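Local coordinates for PG_0823 protein (Porphyromonas gingivalis, PDB 2FSW) that probably binds DNA through a winged helix-turn-helix fold and is thought to regulate transcription as a member of the HxlR family, at residues 74-77 against 78-82. Numbering follows the deposited sequence.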
loop_
_atom_site.group_PDB
_atom_site.type_symbol
_atom_site.label_atom_id
_atom_site.label_comp_id
_atom_site.label_asym_id
_atom_site.label_seq_id
_atom_site.Cartn_x
_atom_site.Cartn_y
_atom_site.Cartn_z
ATOM N N TYR B 74 1.393 -29.509 8.528
ATOM C CA TYR B 74 0.965 -30.625 9.385
ATOM C C TYR B 74 0.293 -31.712 8.524
ATOM O O TYR B 74 -0.898 -31.614 8.203
ATOM C CB TYR B 74 0.017 -30.154 10.501
ATOM C CG TYR B 74 0.635 -29.215 11.520
ATOM C CD1 TYR B 74 0.580 -27.833 11.348
ATOM C CD2 TYR B 74 1.252 -29.710 12.668
ATOM C CE1 TYR B 74 1.144 -26.963 12.286
ATOM C CE2 TYR B 74 1.816 -28.851 13.612
ATOM C CZ TYR B 74 1.759 -27.480 13.415
ATOM O OH TYR B 74 2.321 -26.628 14.349
ATOM N N PRO B 75 1.068 -32.740 8.127
ATOM C CA PRO B 75 0.569 -33.833 7.286
ATOM C C PRO B 75 -0.145 -34.936 8.093
ATOM O O PRO B 75 0.164 -36.116 7.939
ATOM C CB PRO B 75 1.852 -34.368 6.645
ATOM C CG PRO B 75 2.895 -34.168 7.707
ATOM C CD PRO B 75 2.499 -32.909 8.455
ATOM N N GLU B 76 -1.090 -34.535 8.941
ATOM C CA GLU B 76 -1.811 -35.445 9.825
ATOM C C GLU B 76 -3.261 -35.539 9.382
ATOM O O GLU B 76 -3.618 -35.035 8.317
ATOM C CB GLU B 76 -1.721 -34.979 11.287
ATOM C CG GLU B 76 -2.422 -33.644 11.573
ATOM C CD GLU B 76 -2.031 -33.022 12.908
ATOM O OE1 GLU B 76 -0.815 -32.880 13.190
ATOM O OE2 GLU B 76 -2.953 -32.651 13.670
ATOM N N VAL B 77 -4.084 -36.205 10.190
ATOM C CA VAL B 77 -5.507 -36.330 9.916
ATOM C C VAL B 77 -6.318 -35.565 10.974
ATOM O O VAL B 77 -6.165 -35.820 12.165
ATOM C CB VAL B 77 -5.929 -37.826 9.866
ATOM C CG1 VAL B 77 -7.432 -37.967 9.818
ATOM C CG2 VAL B 77 -5.290 -38.524 8.675
ATOM N N PRO B 78 -7.127 -34.575 10.551
ATOM C CA PRO B 78 -7.090 -33.923 9.241
ATOM C C PRO B 78 -5.894 -32.964 9.141
ATOM O O PRO B 78 -5.415 -32.474 10.166
ATOM C CB PRO B 78 -8.415 -33.150 9.189
ATOM C CG PRO B 78 -8.774 -32.907 10.601
ATOM C CD PRO B 78 -8.220 -34.057 11.397
ATOM N N PRO B 79 -5.409 -32.702 7.912
ATOM C CA PRO B 79 -4.187 -31.918 7.755
ATOM C C PRO B 79 -4.440 -30.403 7.822
ATOM O O PRO B 79 -5.577 -29.949 7.640
ATOM C CB PRO B 79 -3.693 -32.333 6.367
ATOM C CG PRO B 79 -4.947 -32.613 5.602
ATOM C CD PRO B 79 -5.973 -33.108 6.607
ATOM N N ARG B 80 -3.386 -29.637 8.087
ATOM C CA ARG B 80 -3.513 -28.179 8.189
ATOM C C ARG B 80 -2.217 -27.424 7.862
ATOM O O ARG B 80 -1.114 -27.948 8.076
ATOM C CB ARG B 80 -4.029 -27.786 9.583
ATOM C CG ARG B 80 -3.021 -27.976 10.705
ATOM C CD ARG B 80 -3.417 -27.212 11.954
ATOM N NE ARG B 80 -4.106 -28.082 12.899
ATOM C CZ ARG B 80 -3.499 -28.733 13.891
ATOM N NH1 ARG B 80 -2.186 -28.599 14.078
ATOM N NH2 ARG B 80 -4.205 -29.518 14.700
ATOM N N VAL B 81 -2.369 -26.210 7.322
ATOM C CA VAL B 81 -1.271 -25.241 7.217
ATOM C C VAL B 81 -1.442 -24.111 8.225
ATOM O O VAL B 81 -2.534 -23.562 8.378
ATOM C CB VAL B 81 -1.126 -24.579 5.809
ATOM C CG1 VAL B 81 -0.007 -25.229 5.005
ATOM C CG2 VAL B 81 -2.459 -24.533 5.044
ATOM N N GLU B 82 -0.355 -23.773 8.907
ATOM C CA GLU B 82 -0.334 -22.625 9.800
ATOM C C GLU B 82 0.659 -21.606 9.275
ATOM O O GLU B 82 1.723 -21.977 8.770
ATOM C CB GLU B 82 0.022 -23.044 11.226
ATOM C CG GLU B 82 -1.179 -23.571 11.984
ATOM C CD GLU B 82 -0.867 -24.138 13.360
ATOM O OE1 GLU B 82 0.281 -24.013 13.846
ATOM O OE2 GLU B 82 -1.804 -24.712 13.960
#
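Arg80 brings NH1 over one face of the Tyr74 ring, above its centre, with CZ 4.9 Å from the centroid, a cation-pi contact; the guanidinium is tilted 62° from the ring. Nearer the backbone the arginine's aliphatic part joins in, CG of Arg80 packing 3.7 Å from CD1 of Tyr74. With CG between the backbone N and the carbonyl carbon (chi1 71°), a bend at chi3 (97°) carries the head group over the ring.

Two carboxylates complete the cluster. OE2 of Glu76 sits 3.5 Å from NH2 of Arg80, over the guanidinium face, so this salt bridge is one of charge alone with no N-H aimed at the oxygen. Glu82 makes a longer link of the same kind to NH1, while its OE1 lies 3.4 Å from both CE1 and OH of Tyr74.

Underneath, Tyr74 and Arg80 form an antiparallel hydrogen-bonded pair: Tyr74 N donates to Arg80 O over 3.0 Å, and Arg80 N donates to Tyr74 O over 3.2 Å. The pairing puts both side chains on the same face of the sheet. Beyond it the chain reverses through an inverse gamma turn centred on Pro75 and a cis peptide between Val77 and Pro78; Pro79 CB packs 3.3 Å from Glu76 O.

This is the tip of the hairpin joining strands 69-74 and 80-85, the wing of the winged helix. Farther down, Glu82 pairs with Lys72 and Val81 bonds to Tyr41 through their backbones. With neither carboxylate in line with an N-H of Arg80, the charge contacts are probably loose in direction and open to screening by solvent, while the backbone pair sets the register and Arg80 CG packs on the ring.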